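PDB 2Q0Q: aryl esterase from Mycobacterium smegmatis, which hydrolyses aryl esters and also transfers acyl groups to alcohols in water, working as an oligomeric SGNH-family hydrolase. Local coordinates for residues G[2-7]-G[81-86]; G[14-19]-G[190-195]; G[117-122]-G[132-137]. All blocks are in the same frame, centred on the assembly; numbering follows the deposited sequence.

Interaction 1. Residues G[2-7]-G[81-86]; sequences AKRILC and HLPLDL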
ATOM      1  N   ALA G   2      34.361  -6.432 -27.674  1.00 28.37           N
ATOM      2  CA  ALA G   2      34.546  -5.056 -27.137  1.00 27.76           C
ATOM      3  C   ALA G   2      34.238  -5.001 -25.653  1.00 27.59           C
ATOM      4  O   ALA G   2      33.473  -5.813 -25.146  1.00 26.92           O
ATOM      5  CB  ALA G   2      33.670  -4.056 -27.899  1.00 28.24           C
ATOM      6  N   LYS G   3      34.847  -4.044 -24.959  1.00 26.92           N
ATOM      7  CA  LYS G   3      34.475  -3.765 -23.575  1.00 26.98           C
ATOM      8  C   LYS G   3      33.247  -2.858 -23.566  1.00 26.50           C
ATOM      9  O   LYS G   3      33.184  -1.880 -24.318  1.00 26.64           O
ATOM     10  CB  LYS G   3      35.651  -3.141 -22.824  1.00 27.49           C
ATOM     11  CG  LYS G   3      36.744  -4.158 -22.527  1.00 28.19           C
ATOM     12  CD  LYS G   3      37.650  -3.718 -21.396  1.00 28.97           C
ATOM     13  CE  LYS G   3      38.717  -4.765 -21.090  1.00 31.09           C
ATOM     14  NZ  LYS G   3      38.134  -5.989 -20.484  1.00 32.46           N
ATOM     15  N   ARG G   4      32.272  -3.194 -22.734  1.00 25.44           N
ATOM     16  CA  ARG G   4      30.949  -2.570 -22.796  1.00 25.46           C
ATOM     17  C   ARG G   4      30.752  -1.597 -21.641  1.00 23.87           C
ATOM     18  O   ARG G   4      30.873  -1.974 -20.469  1.00 22.65           O
ATOM     19  CB  ARG G   4      29.838  -3.630 -22.784  1.00 25.57           C
ATOM     20  CG  ARG G   4      29.953  -4.629 -23.924  1.00 28.19           C
ATOM     21  CD  ARG G   4      28.750  -5.541 -24.065  1.00 27.57           C
ATOM     22  NE  ARG G   4      27.847  -5.044 -25.100  1.00 31.03           N
ATOM     23  CZ  ARG G   4      26.540  -4.818 -24.973  1.00 29.95           C
ATOM     24  NH1 ARG G   4      25.873  -5.091 -23.865  1.00 27.96           N
ATOM     25  NH2 ARG G   4      25.876  -4.342 -26.011  1.00 32.82           N
ATOM     26  N   ILE G   5      30.452  -0.347 -22.005  1.00 23.24           N
ATOM     27  CA  ILE G   5      30.301   0.764 -21.065  1.00 22.80           C
ATOM     28  C   ILE G   5      28.871   1.310 -21.065  1.00 21.91           C
ATOM     29  O   ILE G   5      28.430   1.892 -22.053  1.00 22.33           O
ATOM     30  CB  ILE G   5      31.232   1.951 -21.452  1.00 23.29           C
ATOM     31  CG1 ILE G   5      32.637   1.457 -21.856  1.00 23.63           C
ATOM     32  CG2 ILE G   5      31.263   2.964 -20.323  1.00 22.36           C
ATOM     33  CD1 ILE G   5      33.383   0.746 -20.758  1.00 25.22           C
ATOM     34  N   LEU G   6      28.155   1.127 -19.963  1.00 20.92           N
ATOM     35  CA  LEU G   6      26.788   1.662 -19.804  1.00 20.51           C
ATOM     36  C   LEU G   6      26.825   3.055 -19.157  1.00 19.22           C
ATOM     37  O   LEU G   6      27.375   3.201 -18.081  1.00 19.30           O
ATOM     38  CB  LEU G   6      25.948   0.742 -18.908  1.00 20.21           C
ATOM     39  CG  LEU G   6      24.569   1.246 -18.454  1.00 20.29           C
ATOM     40  CD1 LEU G   6      23.681   1.391 -19.664  1.00 20.88           C
ATOM     41  CD2 LEU G   6      23.976   0.282 -17.468  1.00 22.24           C
ATOM     42  N   CYS G   7      26.222   4.034 -19.822  1.00 18.89           N
ATOM     43  CA  CYS G   7      26.153   5.428 -19.344  1.00 19.49           C
ATOM     44  C   CYS G   7      24.731   5.650 -18.849  1.00 19.07           C
ATOM     45  O   CYS G   7      23.801   5.816 -19.629  1.00 19.32           O
ATOM     46  CB  CYS G   7      26.511   6.425 -20.447  1.00 19.08           C
ATOM     47  SG  CYS G   7      28.240   6.254 -20.966  1.00 20.37           S
ATOM     48  N   HIS G  81      21.578  -5.489 -20.325  1.00 19.40           N
ATOM     49  CA  HIS G  81      22.766  -5.168 -21.107  1.00 19.23           C
ATOM     50  C   HIS G  81      24.010  -5.991 -20.776  1.00 19.38           C
ATOM     51  O   HIS G  81      25.060  -5.800 -21.431  1.00 19.26           O
ATOM     52  CB  HIS G  81      23.091  -3.664 -21.001  1.00 19.96           C
ATOM     53  CG  HIS G  81      22.038  -2.788 -21.602  1.00 20.64           C
ATOM     54  ND1 HIS G  81      21.691  -2.851 -22.936  1.00 25.00           N
ATOM     55  CD2 HIS G  81      21.264  -1.819 -21.056  1.00 22.13           C
ATOM     56  CE1 HIS G  81      20.735  -1.971 -23.182  1.00 25.08           C
ATOM     57  NE2 HIS G  81      20.455  -1.338 -22.057  1.00 25.75           N
ATOM     58  N   LEU G  82      23.925  -6.908 -19.806  1.00 19.58           N
ATOM     59  CA  LEU G  82      25.022  -7.867 -19.610  1.00 19.58           C
ATOM     60  C   LEU G  82      25.324  -8.577 -20.919  1.00 19.20           C
ATOM     61  O   LEU G  82      24.412  -8.895 -21.671  1.00 20.75           O
ATOM     62  CB  LEU G  82      24.747  -8.904 -18.536  1.00 19.62           C
ATOM     63  CG  LEU G  82      24.558  -8.437 -17.094  1.00 19.99           C
ATOM     64  CD1 LEU G  82      24.475  -9.645 -16.212  1.00 20.34           C
ATOM     65  CD2 LEU G  82      25.660  -7.533 -16.606  1.00 20.09           C
ATOM     66  N   PRO G  83      26.614  -8.826 -21.192  1.00 19.15           N
ATOM     67  CA  PRO G  83      27.764  -8.545 -20.313  1.00 19.06           C
ATOM     68  C   PRO G  83      28.187  -7.075 -20.325  1.00 19.62           C
ATOM     69  O   PRO G  83      28.098  -6.412 -21.364  1.00 20.82           O
ATOM     70  CB  PRO G  83      28.849  -9.428 -20.907  1.00 18.93           C
ATOM     71  CG  PRO G  83      28.546  -9.363 -22.373  1.00 18.67           C
ATOM     72  CD  PRO G  83      27.046  -9.480 -22.440  1.00 19.09           C
ATOM     73  N   LEU G  84      28.603  -6.580 -19.160  1.00 19.12           N
ATOM     74  CA  LEU G  84      29.028  -5.194 -18.981  1.00 19.13           C
ATOM     75  C   LEU G  84      30.371  -5.164 -18.279  1.00 19.53           C
ATOM     76  O   LEU G  84      30.661  -6.010 -17.425  1.00 20.23           O
ATOM     77  CB  LEU G  84      28.008  -4.402 -18.150  1.00 19.36           C
ATOM     78  CG  LEU G  84      26.676  -4.040 -18.822  1.00 19.47           C
ATOM     79  CD1 LEU G  84      25.774  -3.312 -17.812  1.00 19.54           C
ATOM     80  CD2 LEU G  84      26.871  -3.185 -20.070  1.00 19.76           C
ATOM     81  N   ASP G  85      31.175  -4.183 -18.669  1.00 19.17           N
ATOM     82  CA  ASP G  85      32.487  -3.973 -18.087  1.00 19.08           C
ATOM     83  C   ASP G  85      32.517  -2.795 -17.128  1.00 17.96           C
ATOM     84  O   ASP G  85      33.229  -2.842 -16.121  1.00 18.88           O
ATOM     85  CB  ASP G  85      33.532  -3.821 -19.193  1.00 19.81           C
ATOM     86  CG  ASP G  85      33.693  -5.101 -19.984  1.00 21.64           C
ATOM     87  OD1 ASP G  85      32.996  -5.266 -21.025  1.00 24.81           O
ATOM     88  OD2 ASP G  85      34.432  -5.990 -19.501  1.00 24.78           O
ATOM     89  N   LEU G  86      31.739  -1.760 -17.430  1.00 18.23           N
ATOM     90  CA  LEU G  86      31.725  -0.538 -16.621  1.00 18.28           C
ATOM     91  C   LEU G  86      30.365   0.185 -16.731  1.00 18.16           C
ATOM     92  O   LEU G  86      29.734   0.203 -17.790  1.00 19.96           O
ATOM     93  CB  LEU G  86      32.865   0.387 -17.059  1.00 18.85           C
ATOM     94  CG  LEU G  86      33.017   1.713 -16.312  1.00 18.36           C
ATOM     95  CD1 LEU G  86      33.471   1.488 -14.878  1.00 18.31           C
ATOM     96  CD2 LEU G  86      33.987   2.641 -17.056  1.00 18.40           C
TER
HETATM   97  O   HOH W   1      36.533  -5.520 -17.661  1.00 44.21           O
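Arg4 of strand 3-9 lies along the loop 81-86, and its side chain follows that loop. Its CB and CG each pass beside Pro83 O, and CD comes closer still, 2.9 Å from Pro83 O, while CB also touches Leu84 CD2. A bend at chi3 (98°) then turns the guanidinium so that its edge faces two backbone carbonyls, with NH1 2.7 Å from His81 O. Its NH2 forms a salt bridge with Glu47 on the neighbouring strand. The backbone of Arg4 is gripped as well. Its N gives a nearly straight bond (169°) to Asp85 OD1, 2.8 Å away on the anti side of the carboxylate and somewhat out of its plane, and its O takes two donors, Asp85 N and Leu86 N. Leu6 N to Leu86 O, 2.8 Å, carries the parallel pairing of Ile5 with Leu86 onward, where strand 86-90 begins. On the face of these two residues Ile5 CD1 packs on Leu86 CB. Asp85 OD2 makes a long salt bridge to Lys3 NZ, 3.8 Å, and water 1 links the same two atoms. A carboxylate thus takes the place of a backbone acceptor just before strand 86-90 joins strand 3-9, and the cation of Lys3 probably favours its negative charge.

Interaction 2. Residues G[14-19]-G[190-195]; sequences WGWVPV and GVDGIH. With SO4 (sulfate ion), chain U.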
ATOM      1  N   TRP G  14      21.357  11.989 -21.730  1.00 19.04           N
ATOM      2  CA  TRP G  14      20.511  11.945 -22.942  1.00 19.57           C
ATOM      3  C   TRP G  14      20.978  12.895 -24.025  1.00 20.57           C
ATOM      4  O   TRP G  14      21.029  12.532 -25.199  1.00 20.98           O
ATOM      5  CB  TRP G  14      19.050  12.268 -22.603  1.00 19.10           C
ATOM      6  CG  TRP G  14      18.089  12.082 -23.750  1.00 19.44           C
ATOM      7  CD1 TRP G  14      17.705  10.902 -24.310  1.00 20.71           C
ATOM      8  CD2 TRP G  14      17.398  13.109 -24.458  1.00 20.48           C
ATOM      9  NE1 TRP G  14      16.823  11.125 -25.334  1.00 19.73           N
ATOM     10  CE2 TRP G  14      16.595  12.475 -25.431  1.00 16.06           C
ATOM     11  CE3 TRP G  14      17.363  14.496 -24.359  1.00 19.20           C
ATOM     12  CZ2 TRP G  14      15.782  13.195 -26.319  1.00 19.60           C
ATOM     13  CZ3 TRP G  14      16.540  15.210 -25.229  1.00 19.83           C
ATOM     14  CH2 TRP G  14      15.758  14.552 -26.193  1.00 19.49           C
ATOM     15  N   GLY G  15      21.286  14.122 -23.626  1.00 20.03           N
ATOM     16  CA  GLY G  15      21.787  15.126 -24.548  1.00 20.22           C
ATOM     17  C   GLY G  15      20.765  16.203 -24.821  1.00 20.50           C
ATOM     18  O   GLY G  15      20.515  16.524 -25.965  1.00 21.67           O
ATOM     19  N   TRP G  16      20.194  16.779 -23.763  1.00 21.33           N
ATOM     20  CA  TRP G  16      19.177  17.824 -23.888  1.00 21.21           C
ATOM     21  C   TRP G  16      19.824  19.100 -24.415  1.00 21.34           C
ATOM     22  O   TRP G  16      20.745  19.635 -23.796  1.00 21.16           O
ATOM     23  CB  TRP G  16      18.541  18.075 -22.513  1.00 20.76           C
ATOM     24  CG  TRP G  16      17.574  19.203 -22.401  1.00 21.20           C
ATOM     25  CD1 TRP G  16      17.836  20.552 -22.508  1.00 21.10           C
ATOM     26  CD2 TRP G  16      16.193  19.092 -22.079  1.00 19.19           C
ATOM     27  NE1 TRP G  16      16.695  21.278 -22.290  1.00 21.45           N
ATOM     28  CE2 TRP G  16      15.669  20.411 -22.024  1.00 19.29           C
ATOM     29  CE3 TRP G  16      15.335  18.004 -21.850  1.00 18.80           C
ATOM     30  CZ2 TRP G  16      14.336  20.670 -21.736  1.00 20.84           C
ATOM     31  CZ3 TRP G  16      14.016  18.264 -21.577  1.00 20.71           C
ATOM     32  CH2 TRP G  16      13.523  19.593 -21.521  1.00 19.73           C
ATOM     33  N   VAL G  17      19.324  19.603 -25.538  1.00 21.74           N
ATOM     34  CA  VAL G  17      19.803  20.896 -26.057  1.00 21.28           C
ATOM     35  C   VAL G  17      19.180  22.058 -25.303  1.00 21.76           C
ATOM     36  O   VAL G  17      17.974  22.268 -25.365  1.00 21.54           O
ATOM     37  CB  VAL G  17      19.525  21.030 -27.552  1.00 22.46           C
ATOM     38  CG1 VAL G  17      19.948  22.394 -28.071  1.00 21.88           C
ATOM     39  CG2 VAL G  17      20.256  19.927 -28.297  1.00 21.28           C
ATOM     40  N   PRO G  18      20.023  22.854 -24.623  1.00 21.47           N
ATOM     41  CA  PRO G  18      19.479  23.995 -23.874  1.00 21.57           C
ATOM     42  C   PRO G  18      18.820  25.011 -24.801  1.00 21.64           C
ATOM     43  O   PRO G  18      19.373  25.334 -25.844  1.00 22.28           O
ATOM     44  CB  PRO G  18      20.703  24.592 -23.163  1.00 21.63           C
ATOM     45  CG  PRO G  18      21.890  23.996 -23.821  1.00 22.00           C
ATOM     46  CD  PRO G  18      21.492  22.759 -24.532  1.00 21.92           C
ATOM     47  N   VAL G  19      17.654  25.511 -24.419  1.00 21.57           N
ATOM     48  CA  VAL G  19      16.947  26.498 -25.225  1.00 22.61           C
ATOM     49  C   VAL G  19      16.540  27.651 -24.325  1.00 22.25           C
ATOM     50  O   VAL G  19      16.316  27.435 -23.141  1.00 22.53           O
ATOM     51  CB  VAL G  19      15.706  25.869 -25.948  1.00 23.01           C
ATOM     52  CG1 VAL G  19      16.147  24.953 -27.081  1.00 24.19           C
ATOM     53  CG2 VAL G  19      14.808  25.070 -24.989  1.00 23.54           C
ATOM     54  N   GLY G 190      25.211  25.914 -20.593  1.00 20.03           N
ATOM     55  CA  GLY G 190      24.044  26.028 -21.453  1.00 20.19           C
ATOM     56  C   GLY G 190      23.283  27.277 -21.082  1.00 19.35           C
ATOM     57  O   GLY G 190      23.270  27.673 -19.918  1.00 19.73           O
ATOM     58  N   VAL G 191      22.609  27.872 -22.059  1.00 20.47           N
ATOM     59  CA  VAL G 191      21.881  29.143 -21.856  1.00 21.17           C
ATOM     60  C   VAL G 191      20.766  29.040 -20.796  1.00 20.65           C
ATOM     61  O   VAL G 191      20.349  30.043 -20.213  1.00 21.32           O
ATOM     62  CB  VAL G 191      21.301  29.640 -23.218  1.00 21.97           C
ATOM     63  CG1 VAL G 191      20.109  28.799 -23.658  1.00 22.91           C
ATOM     64  CG2 VAL G 191      20.961  31.090 -23.169  1.00 24.85           C
ATOM     65  N   ASP G 192      20.291  27.825 -20.530  1.00 19.91           N
ATOM     66  CA  ASP G 192      19.244  27.664 -19.533  1.00 20.71           C
ATOM     67  C   ASP G 192      19.765  27.517 -18.106  1.00 19.89           C
ATOM     68  O   ASP G 192      18.967  27.514 -17.166  1.00 21.35           O
ATOM     69  CB  ASP G 192      18.340  26.506 -19.910  1.00 19.84           C
ATOM     70  CG  ASP G 192      19.059  25.155 -19.917  1.00 22.75           C
ATOM     71  OD1 ASP G 192      20.260  25.083 -19.536  1.00 18.59           O
ATOM     72  OD2 ASP G 192      18.399  24.176 -20.310  1.00 21.75           O
ATOM     73  N   GLY G 193      21.089  27.418 -17.950  1.00 20.58           N
ATOM     74  CA  GLY G 193      21.740  27.325 -16.624  1.00 19.70           C
ATOM     75  C   GLY G 193      21.739  25.911 -16.062  1.00 20.11           C
ATOM     76  O   GLY G 193      22.187  25.688 -14.920  1.00 19.59           O
ATOM     77  N   ILE G 194      21.242  24.968 -16.862  1.00 19.50           N
ATOM     78  CA  ILE G 194      21.085  23.587 -16.436  1.00 18.96           C
ATOM     79  C   ILE G 194      21.847  22.615 -17.338  1.00 19.23           C
ATOM     80  O   ILE G 194      22.551  21.726 -16.847  1.00 19.35           O
ATOM     81  CB  ILE G 194      19.580  23.172 -16.429  1.00 19.01           C
ATOM     82  CG1 ILE G 194      18.747  24.119 -15.549  1.00 18.75           C
ATOM     83  CG2 ILE G 194      19.435  21.686 -16.009  1.00 18.78           C
ATOM     84  CD1 ILE G 194      17.241  24.020 -15.789  1.00 18.98           C
ATOM     85  N   HIS G 195      21.681  22.761 -18.653  1.00 18.98           N
ATOM     86  CA  HIS G 195      22.177  21.776 -19.593  1.00 18.76           C
ATOM     87  C   HIS G 195      23.482  22.219 -20.240  1.00 19.04           C
ATOM     88  O   HIS G 195      24.006  23.305 -19.918  1.00 19.85           O
ATOM     89  CB  HIS G 195      21.067  21.415 -20.599  1.00 19.22           C
ATOM     90  CG  HIS G 195      19.835  20.881 -19.935  1.00 18.00           C
ATOM     91  ND1 HIS G 195      18.739  21.671 -19.656  1.00 20.06           N
ATOM     92  CD2 HIS G 195      19.540  19.647 -19.446  1.00 17.88           C
ATOM     93  CE1 HIS G 195      17.817  20.946 -19.045  1.00 16.85           C
ATOM     94  NE2 HIS G 195      18.279  19.714 -18.897  1.00 18.55           N
TER
HETATM   95  S   SO4 U1830      16.179  17.801 -16.334  1.00 24.38           S
HETATM   96  O1  SO4 U1830      16.893  18.784 -15.438  1.00 22.17           O
HETATM   97  O2  SO4 U1830      16.948  16.534 -16.371  1.00 22.58           O
HETATM   98  O3  SO4 U1830      14.781  17.749 -15.865  1.00 22.41           O
HETATM   99  O4  SO4 U1830      16.201  18.337 -17.699  1.00 21.89           O
HETATM  100  O   HOH W   2      16.439  24.256 -22.266  1.00 19.73           O
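The probable catalytic site of this SGNH hydrolase brings Trp16 and His195 together face to face. The five-membered ring of Trp16 lies over the imidazole with centroids 3.5 Å apart and planes at 17°. Trp16 CD1 sits above the middle of the imidazole, 3.2 Å from His195 ND1, and Trp16 CB adds a CH-pi contact over the same ring. Trp16 CG stands anti to the backbone N (chi1 174°), which directs the indole over the histidine. Against the opposite face of the imidazole lies Ile194 CG2, so the ring is sandwiched between two residues. Its edge is held as well. His195 ND1 donates to Asp192 OD2 at 2.6 Å, almost straight (175°) and in the plane of the imidazole, reaching the syn side of the carboxylate a little out of its plane. At the other nitrogen, His195 NE2 donates to sulfate O4, 2.8 Å away. Together with Ser11, which also binds the sulfate, Asp192 and His195 have the geometry of a Ser-His-Asp triad, in keeping with the family; Asn94 and the backbone N of Ala55 bind the same ion. Asp192 OD1 closes an Asx turn on Ile194 N and also accepts from His195 N, so the aspartate is fixed to the backbone that carries the histidine. Pro18 CB packs 3.7 Å from Asp192 CG, and Pro18 CG meets Gly190 CA. Water 2 accepts from Trp16 NE1 and Val19 N and lies 2.8 Å from Asp192 OD2, to which it can donate, linking the indole edge to the carboxylate.

Interaction 3. Residues G[117-122]-G[132-137]; sequences QVLTSA and PKVLVV
Val118, in the last turn of helix 104-119, pushes CG1 into a shallow hollow formed by Pro132 and the start of strand 133-138. The hollow is bounded by the proline ring, the carbonyls of Pro132 and Lys133, and the CB of Val134. CG1 of Val118 lies 3.8 Å from Pro132 CG and 4.0 Å from Val134 CB, so one methyl group touches both residues. This methyl is the branch trans to the amide nitrogen (chi1 177°), which carries it out from the helix toward the strand. Leu119 makes the second, looser bump. Its CB points away from the strand, yet the end of the side chain reaches round, CD2 coming within 4.4 Å of Val134 CG1. Past the helix end, Ser121 brings a polar atom against the proline ring, with OG 3.4 Å from Pro132 CD. The hydroxyl is held by a bond from Ser121 OG to Val118 O, 2.7 Å, with the donor tilted 20° from the carbonyl plane. Ser121 N reaches the same carbonyl, which therefore takes two donors as the helix unwinds. Leu78 of helix 70-81 packs on both Val118 and Ser121, while Val87 of strand 86-90 touches Pro132. The segments belong to the helix-to-strand half of a beta-alpha-beta unit in the three-layered alpha/beta/alpha fold of SGNH hydrolases. Across the contact the chemistry is apolar and van der Waals in kind, and the serine hydroxyl can lie against the hydrocarbon of the proline because its hydrogen bond is made within its own turn.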
ATOM      1  N   GLN G 117      23.378  -1.384  -6.427  1.00 15.19           N
ATOM      2  CA  GLN G 117      22.741  -2.128  -7.547  1.00 15.18           C
ATOM      3  C   GLN G 117      23.762  -2.588  -8.616  1.00 15.02           C
ATOM      4  O   GLN G 117      23.662  -3.706  -9.159  1.00 15.36           O
ATOM      5  CB  GLN G 117      21.631  -1.294  -8.187  1.00 15.32           C
ATOM      6  CG  GLN G 117      20.408  -1.046  -7.317  1.00 14.87           C
ATOM      7  CD  GLN G 117      19.378  -0.119  -7.952  1.00 15.32           C
ATOM      8  OE1 GLN G 117      19.676   0.620  -8.892  1.00 14.87           O
ATOM      9  NE2 GLN G 117      18.131  -0.174  -7.439  1.00 15.13           N
ATOM     10  N   VAL G 118      24.767  -1.769  -8.919  1.00 15.37           N
ATOM     11  CA  VAL G 118      25.807  -2.239  -9.849  1.00 15.81           C
ATOM     12  C   VAL G 118      26.696  -3.338  -9.215  1.00 15.13           C
ATOM     13  O   VAL G 118      26.993  -4.364  -9.844  1.00 16.06           O
ATOM     14  CB  VAL G 118      26.696  -1.104 -10.379  1.00 15.06           C
ATOM     15  CG1 VAL G 118      27.779  -1.688 -11.261  1.00 15.93           C
ATOM     16  CG2 VAL G 118      25.828  -0.083 -11.152  1.00 17.41           C
ATOM     17  N   LEU G 119      27.140  -3.110  -7.980  1.00 15.51           N
ATOM     18  CA  LEU G 119      28.063  -4.036  -7.317  1.00 16.27           C
ATOM     19  C   LEU G 119      27.460  -5.419  -7.087  1.00 16.46           C
ATOM     20  O   LEU G 119      28.188  -6.416  -7.059  1.00 18.02           O
ATOM     21  CB  LEU G 119      28.533  -3.458  -5.988  1.00 16.26           C
ATOM     22  CG  LEU G 119      29.348  -2.172  -6.125  1.00 18.26           C
ATOM     23  CD1 LEU G 119      29.643  -1.621  -4.723  1.00 20.50           C
ATOM     24  CD2 LEU G 119      30.658  -2.353  -6.938  1.00 18.79           C
ATOM     25  N   THR G 120      26.135  -5.482  -6.964  1.00 16.98           N
ATOM     26  CA  THR G 120      25.420  -6.723  -6.671  1.00 16.98           C
ATOM     27  C   THR G 120      24.764  -7.343  -7.909  1.00 17.01           C
ATOM     28  O   THR G 120      23.938  -8.250  -7.765  1.00 17.86           O
ATOM     29  CB  THR G 120      24.302  -6.506  -5.610  1.00 16.39           C
ATOM     30  OG1 THR G 120      23.315  -5.584  -6.101  1.00 17.39           O
ATOM     31  CG2 THR G 120      24.898  -5.992  -4.301  1.00 15.71           C
ATOM     32  N   SER G 121      25.156  -6.894  -9.102  1.00 16.80           N
ATOM     33  CA  SER G 121      24.440  -7.240 -10.331  1.00 17.55           C
ATOM     34  C   SER G 121      24.964  -8.500 -11.042  1.00 17.49           C
ATOM     35  O   SER G 121      24.464  -8.849 -12.136  1.00 17.91           O
ATOM     36  CB  SER G 121      24.499  -6.059 -11.308  1.00 18.27           C
ATOM     37  OG  SER G 121      25.814  -5.842 -11.788  1.00 19.67           O
ATOM     38  N   ALA G 122      25.970  -9.160 -10.457  1.00 17.33           N
ATOM     39  CA  ALA G 122      26.590 -10.312 -11.103  1.00 18.42           C
ATOM     40  C   ALA G 122      25.551 -11.351 -11.492  1.00 18.70           C
ATOM     41  O   ALA G 122      24.652 -11.654 -10.709  1.00 18.21           O
ATOM     42  CB  ALA G 122      27.619 -10.941 -10.211  1.00 19.27           C
ATOM     43  N   PRO G 132      29.798  -5.563 -13.606  1.00 20.02           N
ATOM     44  CA  PRO G 132      30.677  -4.519 -14.096  1.00 20.04           C
ATOM     45  C   PRO G 132      31.307  -3.716 -12.979  1.00 19.81           C
ATOM     46  O   PRO G 132      30.845  -3.789 -11.852  1.00 19.53           O
ATOM     47  CB  PRO G 132      29.731  -3.610 -14.895  1.00 20.46           C
ATOM     48  CG  PRO G 132      28.388  -3.862 -14.372  1.00 21.03           C
ATOM     49  CD  PRO G 132      28.391  -5.289 -13.948  1.00 19.84           C
ATOM     50  N   LYS G 133      32.349  -2.954 -13.308  1.00 19.36           N
ATOM     51  CA  LYS G 133      32.827  -1.896 -12.425  1.00 20.12           C
ATOM     52  C   LYS G 133      31.854  -0.706 -12.486  1.00 19.04           C
ATOM     53  O   LYS G 133      30.991  -0.637 -13.353  1.00 18.24           O
ATOM     54  CB  LYS G 133      34.231  -1.468 -12.849  1.00 21.14           C
ATOM     55  CG  LYS G 133      35.313  -2.501 -12.559  1.00 22.71           C
ATOM     56  CD  LYS G 133      36.704  -1.957 -12.886  1.00 23.91           C
ATOM     57  CE  LYS G 133      37.746  -3.090 -12.973  1.00 26.74           C
ATOM     58  NZ  LYS G 133      39.108  -2.591 -12.644  1.00 33.45           N
ATOM     59  N   VAL G 134      31.987   0.220 -11.532  1.00 18.62           N
ATOM     60  CA  VAL G 134      31.167   1.421 -11.491  1.00 19.05           C
ATOM     61  C   VAL G 134      32.074   2.645 -11.433  1.00 18.79           C
ATOM     62  O   VAL G 134      33.166   2.599 -10.885  1.00 19.81           O
ATOM     63  CB  VAL G 134      30.178   1.414 -10.288  1.00 18.63           C
ATOM     64  CG1 VAL G 134      30.943   1.553  -8.951  1.00 20.69           C
ATOM     65  CG2 VAL G 134      29.119   2.542 -10.438  1.00 18.52           C
ATOM     66  N   LEU G 135      31.607   3.732 -12.032  1.00 17.74           N
ATOM     67  CA  LEU G 135      32.250   5.028 -11.901  1.00 16.77           C
ATOM     68  C   LEU G 135      31.176   6.023 -11.476  1.00 16.35           C
ATOM     69  O   LEU G 135      30.231   6.281 -12.221  1.00 17.01           O
ATOM     70  CB  LEU G 135      32.905   5.462 -13.226  1.00 17.36           C
ATOM     71  CG  LEU G 135      33.467   6.890 -13.298  1.00 17.12           C
ATOM     72  CD1 LEU G 135      34.489   7.117 -12.176  1.00 17.35           C
ATOM     73  CD2 LEU G 135      34.095   7.182 -14.659  1.00 16.86           C
ATOM     74  N   VAL G 136      31.316   6.540 -10.263  1.00 15.46           N
ATOM     75  CA  VAL G 136      30.413   7.554  -9.715  1.00 15.67           C
ATOM     76  C   VAL G 136      30.860   8.935 -10.239  1.00 15.50           C
ATOM     77  O   VAL G 136      32.029   9.344 -10.084  1.00 16.39           O
ATOM     78  CB  VAL G 136      30.449   7.538  -8.165  1.00 15.39           C
ATOM     79  CG1 VAL G 136      29.626   8.705  -7.564  1.00 15.88           C
ATOM     80  CG2 VAL G 136      30.033   6.148  -7.608  1.00 15.56           C
ATOM     81  N   VAL G 137      29.934   9.643 -10.875  1.00 15.48           N
ATOM     82  CA  VAL G 137      30.257  10.959 -11.438  1.00 15.17           C
ATOM     83  C   VAL G 137      29.348  12.021 -10.840  1.00 16.35           C
ATOM     84  O   VAL G 137      28.128  11.925 -10.937  1.00 17.07           O
ATOM     85  CB  VAL G 137      30.096  10.992 -12.952  1.00 16.22           C
ATOM     86  CG1 VAL G 137      30.404  12.352 -13.504  1.00 16.89           C
ATOM     87  CG2 VAL G 137      30.971   9.909 -13.635  1.00 16.36           C
TER

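Interactions 1 and 3 lie on the same side of the chain's centre and reach the same parallel sheet, where they touch through Asp85 and Lys133, whose backbones are probably hydrogen-bonded. Interaction 1 is partly buried at the starting end of neighbouring strands and relies mainly on backbone bonds and charge, with some aliphatic packing. Interaction 3 is a buried contact between a helix and the sheet, made by methyl groups and a proline ring. On the opposite side of the chain's centre, interaction 2 joins two loops; its stacked rings and His-carboxylate bond, beside a sulfate probably from the crystallisation liquor, are consistent with a catalytic pocket. Interactions 1 and 2 both touch the second subunit, unlike interaction 3.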